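Local coordinates for protein cycloalternan-forming enzyme (Listeria monocytogenes serovar 1/2a, PDB 5F7U) that belongs to glycoside hydrolase family 31 and binds glycans, pairing a TIM-barrel domain with a family 6 carbohydrate-binding module, at residues S378-A383 / F397-W402; G441-V446 / M451-W456; M658-E663 / S674-V679. The protein carries 1 engineered substitution. One frame throughout, in Å; residues are numbered along the deposited sequence.

Contact 1 of 3, residues S378-A383 / F397-W402; sequences SDVSSA and FVLEQW. With MG (magnesium ion), chain J; GLC (alpha-D-glucopyranose), chain F; GLC (alpha-D-glucopyranose), chain B.
Glu400 OE1, one residue beyond the Leu399 side chain that packs on Val380, is gripped by two groups: O4 of the chain F alpha-D-glucopyranose donates to it at 2.7 Å, and Asn372 ND2 gives a second hydrogen bond. The other carboxylate oxygen, OE2, forms a salt bridge with Lys535, so the carboxylate is held from both of its oxygens.

The helix meets the strand through methyl groups and one ring. Val380 uses both its branches. With CG1 anti to the backbone N (chi1 172°), that methyl comes obliquely to the Phe397 ring, 3.9 Å from CZ, while CG2 takes the other contact, 3.8 Å from Leu399 CD2. The Val380 and Leu399 side chains cross at about a right angle, and Leu399 CD2 itself lies in the plane of the Phe397 ring, at its edge. One turn further along the helix, Ala383 CB also comes to the edge of that ring, 3.8 Å from CE2. The Trp374 ring meets that of Phe397, their planes about 20° apart, and Val446 and Met442 of helix 439-448 close over Val380.

At the start of the helical segment Asp379 faces a different task. Its OD2 binds the magnesium ion at 2.2 Å, alongside Asp375 OD1, the Glu373 carbonyl oxygen and three waters; its OD1 stands back from the metal and accepts a weak bond from one of those waters. Helix 377-389 therefore supplies a metal ligand and, from other positions, packing methyls.

Segment 378-383 of the helix and strand 397-399 run nearly antiparallel, their axes approaching to 11.2 Å, as expected of a beta-alpha-beta crossover in a TIM barrel; just past the strand, Glu400 and Gln401 line the glycan pocket.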
loop_
_atom_site.group_PDB
_atom_site.type_symbol
_atom_site.label_atom_id
_atom_site.label_comp_id
_atom_site.label_asym_id
_atom_site.label_seq_id
_atom_site.Cartn_x
_atom_site.Cartn_y
_atom_site.Cartn_z
ATOM N N SER A 378 3.615 1.845 -34.645
ATOM C CA SER A 378 4.542 2.985 -34.703
ATOM C C SER A 378 4.594 3.745 -33.385
ATOM O O SER A 378 5.623 4.340 -33.073
ATOM C CB SER A 378 4.224 3.935 -35.849
ATOM O OG SER A 378 2.876 4.375 -35.833
ATOM N N ASP A 379 3.498 3.717 -32.618
ATOM C CA ASP A 379 3.505 4.323 -31.267
ATOM C C ASP A 379 4.429 3.540 -30.342
ATOM O O ASP A 379 5.164 4.132 -29.531
ATOM C CB ASP A 379 2.093 4.362 -30.621
ATOM C CG ASP A 379 1.171 5.458 -31.204
ATOM O OD1 ASP A 379 1.663 6.363 -31.907
ATOM O OD2 ASP A 379 -0.057 5.432 -30.945
ATOM N N VAL A 380 4.371 2.211 -30.437
ATOM C CA VAL A 380 5.218 1.339 -29.607
ATOM C C VAL A 380 6.693 1.548 -30.007
ATOM O O VAL A 380 7.534 1.755 -29.129
ATOM C CB VAL A 380 4.801 -0.145 -29.695
ATOM C CG1 VAL A 380 5.813 -1.053 -28.990
ATOM C CG2 VAL A 380 3.423 -0.352 -29.079
ATOM N N SER A 381 6.989 1.515 -31.310
ATOM C CA SER A 381 8.357 1.780 -31.792
ATOM C C SER A 381 8.888 3.124 -31.314
ATOM O O SER A 381 10.039 3.215 -30.875
ATOM C CB SER A 381 8.430 1.694 -33.312
ATOM O OG SER A 381 8.059 0.391 -33.687
ATOM N N SER A 382 8.046 4.155 -31.397
ATOM C CA SER A 382 8.427 5.499 -30.949
ATOM C C SER A 382 8.688 5.537 -29.461
ATOM O O SER A 382 9.649 6.170 -29.050
ATOM C CB SER A 382 7.384 6.557 -31.315
ATOM O OG SER A 382 7.342 6.698 -32.721
ATOM N N ALA A 383 7.837 4.879 -28.655
ATOM C CA ALA A 383 8.069 4.802 -27.206
ATOM C C ALA A 383 9.408 4.147 -26.876
ATOM O O ALA A 383 10.153 4.643 -26.019
ATOM C CB ALA A 383 6.923 4.067 -26.499
ATOM N N PHE A 397 6.023 -2.377 -19.757
ATOM C CA PHE A 397 5.384 -1.698 -20.881
ATOM C C PHE A 397 3.917 -2.111 -20.887
ATOM O O PHE A 397 3.594 -3.301 -20.756
ATOM C CB PHE A 397 6.063 -2.089 -22.205
ATOM C CG PHE A 397 5.737 -1.166 -23.356
ATOM C CD1 PHE A 397 4.529 -1.267 -24.046
ATOM C CD2 PHE A 397 6.670 -0.218 -23.782
ATOM C CE1 PHE A 397 4.233 -0.399 -25.098
ATOM C CE2 PHE A 397 6.385 0.652 -24.841
ATOM C CZ PHE A 397 5.168 0.561 -25.505
ATOM N N VAL A 398 3.023 -1.141 -20.997
ATOM C CA VAL A 398 1.598 -1.465 -20.955
ATOM C C VAL A 398 0.963 -1.025 -22.263
ATOM O O VAL A 398 1.259 0.071 -22.739
ATOM C CB VAL A 398 0.867 -0.748 -19.787
ATOM C CG1 VAL A 398 -0.621 -1.141 -19.752
ATOM C CG2 VAL A 398 1.537 -1.045 -18.436
ATOM N N LEU A 399 0.105 -1.876 -22.835
ATOM C CA LEU A 399 -0.767 -1.449 -23.934
ATOM C C LEU A 399 -2.213 -1.536 -23.506
ATOM O O LEU A 399 -2.660 -2.585 -23.049
ATOM C CB LEU A 399 -0.563 -2.297 -25.202
ATOM C CG LEU A 399 0.659 -1.954 -26.051
ATOM C CD1 LEU A 399 0.662 -2.918 -27.222
ATOM C CD2 LEU A 399 0.567 -0.515 -26.553
ATOM N N GLU A 400 -2.937 -0.436 -23.684
ATOM C CA GLU A 400 -4.356 -0.395 -23.401
ATOM C C GLU A 400 -5.173 -0.416 -24.665
ATOM O O GLU A 400 -6.083 -1.256 -24.803
ATOM C CB GLU A 400 -4.709 0.833 -22.561
ATOM C CG GLU A 400 -4.063 0.800 -21.188
ATOM C CD GLU A 400 -4.675 1.776 -20.212
ATOM O OE1 GLU A 400 -5.184 2.844 -20.645
ATOM O OE2 GLU A 400 -4.643 1.467 -18.997
ATOM N N GLN A 401 -4.842 0.483 -25.588
ATOM C CA GLN A 401 -5.610 0.667 -26.809
ATOM C C GLN A 401 -5.079 -0.275 -27.911
ATOM O O GLN A 401 -4.634 0.151 -28.990
ATOM C CB GLN A 401 -5.581 2.144 -27.205
ATOM C CG GLN A 401 -6.744 2.538 -28.091
ATOM C CD GLN A 401 -6.793 3.998 -28.486
ATOM O OE1 GLN A 401 -7.570 4.333 -29.372
ATOM N NE2 GLN A 401 -5.964 4.855 -27.888
ATOM N N TRP A 402 -5.153 -1.573 -27.616
ATOM C CA TRP A 402 -4.514 -2.600 -28.437
ATOM C C TRP A 402 -5.503 -3.450 -29.225
ATOM O O TRP A 402 -5.138 -4.053 -30.236
ATOM C CB TRP A 402 -3.629 -3.516 -27.559
ATOM C CG TRP A 402 -4.410 -4.461 -26.651
ATOM C CD1 TRP A 402 -4.808 -4.217 -25.357
ATOM C CD2 TRP A 402 -4.845 -5.799 -26.962
ATOM N NE1 TRP A 402 -5.476 -5.313 -24.854
ATOM C CE2 TRP A 402 -5.525 -6.290 -25.821
ATOM C CE3 TRP A 402 -4.741 -6.630 -28.108
ATOM C CZ2 TRP A 402 -6.085 -7.578 -25.773
ATOM C CZ3 TRP A 402 -5.308 -7.912 -28.063
ATOM C CH2 TRP A 402 -5.970 -8.373 -26.894
HETATM MG MG MG J . -1.833 6.725 -30.934
HETATM C C1 GLC F . -9.693 2.843 -16.585
HETATM C C2 GLC F . -8.306 2.798 -15.906
HETATM C C3 GLC F . -7.254 3.666 -16.624
HETATM C C4 GLC F . -7.205 3.320 -18.121
HETATM C C5 GLC F . -8.614 3.209 -18.720
HETATM C C6 GLC F . -8.626 2.710 -20.156
HETATM O O2 GLC F . -8.428 3.056 -14.504
HETATM O O3 GLC F . -5.943 3.474 -16.062
HETATM O O4 GLC F . -6.459 4.323 -18.834
HETATM O O5 GLC F . -9.514 2.392 -17.943
HETATM O O6 GLC F . -9.986 2.849 -20.613
HETATM C C1 GLC B . -10.027 3.423 -21.943
HETATM C C2 GLC B . -11.484 3.656 -22.365
HETATM C C3 GLC B . -12.169 2.341 -22.758
HETATM C C4 GLC B . -11.342 1.571 -23.787
HETATM C C5 GLC B . -9.936 1.352 -23.206
HETATM C C6 GLC B . -9.005 0.526 -24.084
HETATM O O2 GLC B . -12.219 4.235 -21.284
HETATM O O3 GLC B . -13.478 2.600 -23.278
HETATM O O4 GLC B . -11.985 0.322 -24.067
HETATM O O5 GLC B . -9.332 2.631 -22.924
HETATM O O6 GLC B . -8.662 1.292 -25.243
HETATM O O HOH W 1 -1.374 7.427 -32.955
HETATM O O HOH W 2 -0.387 8.424 -30.273
HETATM O O HOH W 3 -3.972 7.579 -30.618
#

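Contact 2 of 3, residues G441-V446 / M451-W456; sequences GMVDSV and MNIVLW. With GLC (alpha-D-glucopyranose), chain F; GLC (alpha-D-glucopyranose), chain B.
In the TIM barrel, helix 439-448 turns back into strand 452-457 through a short connection, and Val446 and Met451 meet where the two come closest. Met451 N donates to Val446 O at 3.1 Å, tying the last turn of the helix to the residue just before the strand. Beside this bond the side chains cross at about a right angle, with Val446 CG1 3.6 Å from Met451 CB.

Ile453, which points its side chain at the helix, fills the rest of the interface with two branches. Its CG1 runs anti to the backbone N (chi1 -171°), carrying CD1 out to Met442 SD at 4.0 Å and to Val446 CG2 at 4.2 Å; CG2 takes the other direction and meets Val443 CG1 at 3.8 Å. Met442 reaches this spot by bending at chi2 and chi3, which brings SD to the CD1 end of Ile453, the two side chains crossing at about a right angle. On the helix, Met442 O accepts from Val446 N and also from Ser445 OG, at 2.7 Å.

At the far end of the strand segment, Trp456 lays one ring face against C5 of the chain B alpha-D-glucopyranose, offset toward the rim.

The packing continues into the preceding helix and strand of the barrel: Leu384 of helix 377-389 touches Met451 and Ser445, and strand 396-399 flanks Ile453 through Phe397 and Leu399.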
loop_
_atom_site.group_PDB
_atom_site.type_symbol
_atom_site.label_atom_id
_atom_site.label_comp_id
_atom_site.label_asym_id
_atom_site.label_seq_id
_atom_site.Cartn_x
_atom_site.Cartn_y
_atom_site.Cartn_z
ATOM N N GLY A 441 6.017 -9.730 -33.648
ATOM C CA GLY A 441 7.238 -8.945 -33.856
ATOM C C GLY A 441 7.302 -7.708 -32.988
ATOM O O GLY A 441 8.364 -7.318 -32.530
ATOM N N MET A 442 6.143 -7.095 -32.756
ATOM C CA MET A 442 6.062 -5.925 -31.893
ATOM C C MET A 442 6.482 -6.317 -30.473
ATOM O O MET A 442 7.293 -5.611 -29.849
ATOM C CB MET A 442 4.631 -5.332 -31.943
ATOM C CG MET A 442 4.375 -4.097 -31.065
ATOM S SD MET A 442 4.101 -4.457 -29.317
ATOM C CE MET A 442 2.528 -5.307 -29.411
ATOM N N VAL A 443 5.932 -7.423 -29.961
ATOM C CA VAL A 443 6.273 -7.885 -28.599
ATOM C C VAL A 443 7.774 -8.233 -28.509
ATOM O O VAL A 443 8.454 -7.870 -27.537
ATOM C CB VAL A 443 5.349 -9.043 -28.154
ATOM C CG1 VAL A 443 5.838 -9.679 -26.849
ATOM C CG2 VAL A 443 3.911 -8.535 -27.975
ATOM N N ASP A 444 8.295 -8.880 -29.552
ATOM C CA ASP A 444 9.718 -9.223 -29.599
ATOM C C ASP A 444 10.595 -7.985 -29.492
ATOM O O ASP A 444 11.628 -8.013 -28.811
ATOM C CB ASP A 444 10.061 -9.994 -30.886
ATOM C CG ASP A 444 9.503 -11.394 -30.896
ATOM O OD1 ASP A 444 9.248 -11.973 -29.831
ATOM O OD2 ASP A 444 9.348 -11.956 -31.990
ATOM N N SER A 445 10.169 -6.894 -30.133
ATOM C CA SER A 445 10.945 -5.652 -30.090
ATOM C C SER A 445 10.887 -5.005 -28.701
ATOM O O SER A 445 11.858 -4.391 -28.274
ATOM C CB SER A 445 10.518 -4.680 -31.194
ATOM O OG SER A 445 9.284 -4.048 -30.861
ATOM N N VAL A 446 9.771 -5.174 -27.989
ATOM C CA VAL A 446 9.690 -4.711 -26.580
ATOM C C VAL A 446 10.684 -5.510 -25.719
ATOM O O VAL A 446 11.419 -4.941 -24.913
ATOM C CB VAL A 446 8.247 -4.794 -25.997
ATOM C CG1 VAL A 446 8.215 -4.448 -24.502
ATOM C CG2 VAL A 446 7.301 -3.880 -26.766
ATOM N N MET A 451 12.312 -4.888 -21.914
ATOM C CA MET A 451 11.025 -4.636 -21.279
ATOM C C MET A 451 10.088 -5.822 -21.445
ATOM O O MET A 451 10.363 -6.752 -22.193
ATOM C CB MET A 451 10.378 -3.351 -21.808
ATOM C CG MET A 451 11.316 -2.158 -21.822
ATOM S SD MET A 451 10.520 -0.623 -22.287
ATOM C CE MET A 451 11.996 0.335 -22.624
ATOM N N ASN A 452 8.985 -5.767 -20.718
ATOM C CA ASN A 452 8.026 -6.839 -20.607
ATOM C C ASN A 452 6.677 -6.181 -20.744
ATOM O O ASN A 452 6.444 -5.111 -20.189
ATOM C CB ASN A 452 8.140 -7.482 -19.230
ATOM C CG ASN A 452 9.508 -8.067 -18.970
ATOM O OD1 ASN A 452 9.694 -9.233 -19.198
ATOM N ND2 ASN A 452 10.480 -7.246 -18.533
ATOM N N ILE A 453 5.782 -6.812 -21.488
ATOM C CA ILE A 453 4.569 -6.111 -21.910
ATOM C C ILE A 453 3.323 -6.742 -21.302
ATOM O O ILE A 453 3.197 -7.963 -21.276
ATOM C CB ILE A 453 4.464 -6.063 -23.463
ATOM C CG1 ILE A 453 3.315 -5.140 -23.921
ATOM C CG2 ILE A 453 4.354 -7.466 -24.086
ATOM C CD1 ILE A 453 3.446 -4.706 -25.381
ATOM N N VAL A 454 2.406 -5.915 -20.824
ATOM C CA VAL A 454 1.101 -6.412 -20.364
ATOM C C VAL A 454 -0.030 -5.787 -21.195
ATOM O O VAL A 454 0.120 -4.669 -21.710
ATOM C CB VAL A 454 0.865 -6.210 -18.826
ATOM C CG1 VAL A 454 1.999 -6.848 -18.023
ATOM C CG2 VAL A 454 0.714 -4.750 -18.465
ATOM N N LEU A 455 -1.126 -6.527 -21.365
ATOM C CA LEU A 455 -2.280 -6.035 -22.135
ATOM C C LEU A 455 -3.493 -5.792 -21.240
ATOM O O LEU A 455 -3.800 -6.579 -20.356
ATOM C CB LEU A 455 -2.655 -7.054 -23.234
ATOM C CG LEU A 455 -1.575 -7.381 -24.270
ATOM C CD1 LEU A 455 -2.186 -8.301 -25.331
ATOM C CD2 LEU A 455 -1.026 -6.112 -24.923
ATOM N N TRP A 456 -4.210 -4.717 -21.528
ATOM C CA TRP A 456 -5.385 -4.291 -20.751
ATOM C C TRP A 456 -6.549 -5.259 -20.972
ATOM O O TRP A 456 -6.790 -5.712 -22.116
ATOM C CB TRP A 456 -5.756 -2.901 -21.238
ATOM C CG TRP A 456 -6.815 -2.101 -20.505
ATOM C CD1 TRP A 456 -6.605 -1.203 -19.479
ATOM C CD2 TRP A 456 -8.223 -2.056 -20.800
ATOM N NE1 TRP A 456 -7.806 -0.613 -19.122
ATOM C CE2 TRP A 456 -8.809 -1.111 -19.918
ATOM C CE3 TRP A 456 -9.046 -2.713 -21.728
ATOM C CZ2 TRP A 456 -10.184 -0.819 -19.933
ATOM C CZ3 TRP A 456 -10.435 -2.425 -21.730
ATOM C CH2 TRP A 456 -10.977 -1.486 -20.837
HETATM C C1 GLC F . -9.693 2.843 -16.585
HETATM C C2 GLC F . -8.306 2.798 -15.906
HETATM C C3 GLC F . -7.254 3.666 -16.624
HETATM C C4 GLC F . -7.205 3.320 -18.121
HETATM C C5 GLC F . -8.614 3.209 -18.720
HETATM C C6 GLC F . -8.626 2.710 -20.156
HETATM O O2 GLC F . -8.428 3.056 -14.504
HETATM O O3 GLC F . -5.943 3.474 -16.062
HETATM O O4 GLC F . -6.459 4.323 -18.834
HETATM O O5 GLC F . -9.514 2.392 -17.943
HETATM O O6 GLC F . -9.986 2.849 -20.613
HETATM C C1 GLC B . -10.027 3.423 -21.943
HETATM C C2 GLC B . -11.484 3.656 -22.365
HETATM C C3 GLC B . -12.169 2.341 -22.758
HETATM C C4 GLC B . -11.342 1.571 -23.787
HETATM C C5 GLC B . -9.936 1.352 -23.206
HETATM C C6 GLC B . -9.005 0.526 -24.084
HETATM O O2 GLC B . -12.219 4.235 -21.284
HETATM O O3 GLC B . -13.478 2.600 -23.278
HETATM O O4 GLC B . -11.985 0.322 -24.067
HETATM O O5 GLC B . -9.332 2.631 -22.924
HETATM O O6 GLC B . -8.662 1.292 -25.243
#

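Contact 3 of 3, residues M658-E663 / S674-V679; sequences MQFHSE and SPWNAV. With GLC (alpha-D-glucopyranose), chain F; GLC (alpha-D-glucopyranose), chain C.
Phe660 CG and Ser674 OG both sit between the backbone N and the carbonyl carbon of their own residues, at chi1 68° and 63°. For Phe660 this swings the ring out from the strand toward the start of helix 675-682; for Ser674 it places OG for the helix cap.

The result is a CH-pi contact: Ser674 CA lies over the centre of the Phe660 ring, 3.7 Å from the centroid and only 11° off the ring normal. Ser674 CB leans over the far rim, 3.6 Å from CZ. Pro675 CD and Trp676 CH2 approach obliquely, the first 4.2 Å from Phe660 CE2 and the second 4.3 Å from Phe660 CZ, so one aromatic side chain meets three consecutive residues. Met369 of the neighbouring strand touches both Phe660 and Trp676.

Ser674 is the N-cap of the helix. Its OG accepts from Asn677 N at 3.2 Å, is also hydrogen-bonded to Glu672, and rests over one face of the Trp676 ring, offset toward the rim.

Beyond Phe660 the chain turns polar. His661 directs its side chain away from the helix, and its NE2 donates to O4 of the chain F alpha-D-glucopyranose at 2.9 Å; O4 sits at the edge of the imidazole, near its plane. O3 of the same sugar also shares a hydrogen bond with NE2, with either as donor. Farther on, Glu663 OE2 accepts from O6 of the chain C sugar at 3.0 Å, with Tyr275 as a second partner.

No hydrogen bond joins the two segments: the interface rests on a CH-pi contact over the ring face plus oblique carbon contacts, while the polar groups nearby serve the helix cap on one side and the glycan site on the other.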
loop_
_atom_site.group_PDB
_atom_site.type_symbol
_atom_site.label_atom_id
_atom_site.label_comp_id
_atom_site.label_asym_id
_atom_site.label_seq_id
_atom_site.Cartn_x
_atom_site.Cartn_y
_atom_site.Cartn_z
ATOM N N MET A 658 6.979 1.732 -9.707
ATOM C CA MET A 658 7.141 3.020 -10.395
ATOM C C MET A 658 6.536 2.915 -11.794
ATOM O O MET A 658 6.917 2.030 -12.572
ATOM C CB MET A 658 8.632 3.376 -10.501
ATOM C CG MET A 658 8.890 4.784 -11.021
ATOM S SD MET A 658 10.645 5.051 -11.318
ATOM C CE MET A 658 10.557 6.806 -11.667
ATOM N N GLN A 659 5.576 3.803 -12.110
ATOM C CA GLN A 659 4.804 3.673 -13.368
ATOM C C GLN A 659 4.254 5.034 -13.793
ATOM O O GLN A 659 3.637 5.722 -12.969
ATOM C CB GLN A 659 3.619 2.698 -13.160
ATOM C CG GLN A 659 2.735 2.411 -14.392
ATOM C CD GLN A 659 1.326 2.997 -14.342
ATOM O OE1 GLN A 659 0.483 2.630 -15.173
ATOM N NE2 GLN A 659 1.049 3.899 -13.393
ATOM N N PHE A 660 4.479 5.423 -15.048
ATOM C CA PHE A 660 3.765 6.598 -15.623
ATOM C C PHE A 660 2.671 6.141 -16.559
ATOM O O PHE A 660 2.757 5.050 -17.150
ATOM C CB PHE A 660 4.711 7.666 -16.268
ATOM C CG PHE A 660 5.431 7.215 -17.528
ATOM C CD1 PHE A 660 4.760 7.160 -18.767
ATOM C CD2 PHE A 660 6.805 6.897 -17.495
ATOM C CE1 PHE A 660 5.433 6.770 -19.929
ATOM C CE2 PHE A 660 7.482 6.495 -18.656
ATOM C CZ PHE A 660 6.795 6.447 -19.880
ATOM N N HIS A 661 1.647 6.981 -16.703
ATOM C CA HIS A 661 0.441 6.601 -17.443
ATOM C C HIS A 661 -0.338 7.866 -17.807
ATOM O O HIS A 661 -0.162 8.937 -17.176
ATOM C CB HIS A 661 -0.415 5.631 -16.581
ATOM C CG HIS A 661 -1.660 5.145 -17.257
ATOM N ND1 HIS A 661 -1.669 4.643 -18.543
ATOM C CD2 HIS A 661 -2.948 5.113 -16.828
ATOM C CE1 HIS A 661 -2.911 4.318 -18.878
ATOM N NE2 HIS A 661 -3.707 4.584 -17.852
ATOM N N SER A 662 -1.174 7.757 -18.841
ATOM C CA SER A 662 -2.017 8.867 -19.248
ATOM C C SER A 662 -3.351 8.373 -19.783
ATOM O O SER A 662 -3.425 7.332 -20.430
ATOM C CB SER A 662 -1.317 9.770 -20.277
ATOM O OG SER A 662 -0.864 9.000 -21.386
ATOM N N GLU A 663 -4.385 9.173 -19.549
ATOM C CA GLU A 663 -5.758 8.807 -19.888
ATOM C C GLU A 663 -6.165 8.942 -21.367
ATOM O O GLU A 663 -6.871 8.079 -21.915
ATOM C CB GLU A 663 -6.693 9.683 -19.060
ATOM C CG GLU A 663 -8.156 9.348 -19.285
ATOM C CD GLU A 663 -9.090 10.299 -18.582
ATOM O OE1 GLU A 663 -9.044 11.530 -18.856
ATOM O OE2 GLU A 663 -9.874 9.794 -17.759
ATOM N N SER A 674 5.505 10.589 -19.881
ATOM C CA SER A 674 6.904 10.203 -20.036
ATOM C C SER A 674 7.806 11.425 -19.791
ATOM O O SER A 674 7.347 12.569 -19.959
ATOM C CB SER A 674 7.096 9.704 -21.465
ATOM O OG SER A 674 6.840 10.758 -22.376
ATOM N N PRO A 675 9.103 11.204 -19.433
ATOM C CA PRO A 675 9.937 12.383 -19.149
ATOM C C PRO A 675 10.225 13.212 -20.398
ATOM O O PRO A 675 10.284 14.432 -20.297
ATOM C CB PRO A 675 11.220 11.798 -18.548
ATOM C CG PRO A 675 11.233 10.358 -18.966
ATOM C CD PRO A 675 9.784 9.945 -19.051
ATOM N N TRP A 676 10.364 12.566 -21.565
ATOM C CA TRP A 676 10.590 13.300 -22.806
ATOM C C TRP A 676 9.361 14.150 -23.196
ATOM O O TRP A 676 9.505 15.307 -23.616
ATOM C CB TRP A 676 11.083 12.362 -23.950
ATOM C CG TRP A 676 10.160 11.209 -24.247
ATOM C CD1 TRP A 676 9.117 11.215 -25.119
ATOM C CD2 TRP A 676 10.201 9.885 -23.680
ATOM N NE1 TRP A 676 8.480 9.990 -25.115
ATOM C CE2 TRP A 676 9.115 9.157 -24.236
ATOM C CE3 TRP A 676 11.026 9.252 -22.735
ATOM C CZ2 TRP A 676 8.855 7.816 -23.912
ATOM C CZ3 TRP A 676 10.756 7.910 -22.385
ATOM C CH2 TRP A 676 9.671 7.211 -22.974
ATOM N N ASN A 677 8.156 13.604 -23.042
ATOM C CA ASN A 677 6.965 14.422 -23.280
ATOM C C ASN A 677 6.759 15.516 -22.252
ATOM O O ASN A 677 6.233 16.584 -22.595
ATOM C CB ASN A 677 5.681 13.592 -23.408
ATOM C CG ASN A 677 4.569 14.375 -24.094
ATOM O OD1 ASN A 677 4.782 14.944 -25.168
ATOM N ND2 ASN A 677 3.412 14.477 -23.444
ATOM N N ALA A 678 7.174 15.263 -21.009
ATOM C CA ALA A 678 7.069 16.288 -19.966
ATOM C C ALA A 678 7.947 17.495 -20.321
ATOM O O ALA A 678 7.511 18.641 -20.189
ATOM C CB ALA A 678 7.398 15.707 -18.587
ATOM N N VAL A 679 9.171 17.227 -20.795
ATOM C CA VAL A 679 10.053 18.270 -21.333
ATOM C C VAL A 679 9.332 19.038 -22.458
ATOM O O VAL A 679 9.297 20.283 -22.443
ATOM C CB VAL A 679 11.418 17.684 -21.810
ATOM C CG1 VAL A 679 12.217 18.696 -22.638
ATOM C CG2 VAL A 679 12.241 17.240 -20.614
HETATM C C1 GLC F . -9.693 2.843 -16.585
HETATM C C2 GLC F . -8.306 2.798 -15.906
HETATM C C3 GLC F . -7.254 3.666 -16.624
HETATM C C4 GLC F . -7.205 3.320 -18.121
HETATM C C5 GLC F . -8.614 3.209 -18.720
HETATM C C6 GLC F . -8.626 2.710 -20.156
HETATM O O2 GLC F . -8.428 3.056 -14.504
HETATM O O3 GLC F . -5.943 3.474 -16.062
HETATM O O4 GLC F . -6.459 4.323 -18.834
HETATM O O5 GLC F . -9.514 2.392 -17.943
HETATM O O6 GLC F . -9.986 2.849 -20.613
HETATM C C1 GLC C . -14.197 5.870 -16.774
HETATM C C2 GLC C . -14.094 4.456 -16.190
HETATM C C3 GLC C . -12.670 4.146 -15.707
HETATM C C4 GLC C . -11.658 4.304 -16.850
HETATM C C5 GLC C . -11.824 5.733 -17.416
HETATM C C6 GLC C . -10.952 6.014 -18.631
HETATM O O1 GLC C . -14.102 6.847 -15.728
HETATM O O2 GLC C . -15.005 4.335 -15.097
HETATM O O3 GLC C . -12.637 2.834 -15.148
HETATM O O4 GLC C . -10.295 4.146 -16.389
HETATM O O5 GLC C . -13.178 6.101 -17.766
HETATM O O6 GLC C . -9.920 6.857 -18.129
#

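All three contacts belong to the eight-stranded parallel barrel of the TIM-barrel domain and come one after another along the chain. Contacts 1 and 2 lie about 8 Å apart between centres and use neighbouring strands, 396-399 and 452-457, joined by backbone bonds such as Phe397 O to Val454 N at 2.9 Å. Contact 3 is, between centres, about 13 Å from contact 1 and about 18 Å from contact 2; its strand, 657-660, is the last of the barrel, with 367-369 between it and 396-399. All three touch the chain F sugar, so their strands converge on one glycan pocket, while helices 377-389, 439-448 and 675-682 pack on the outside.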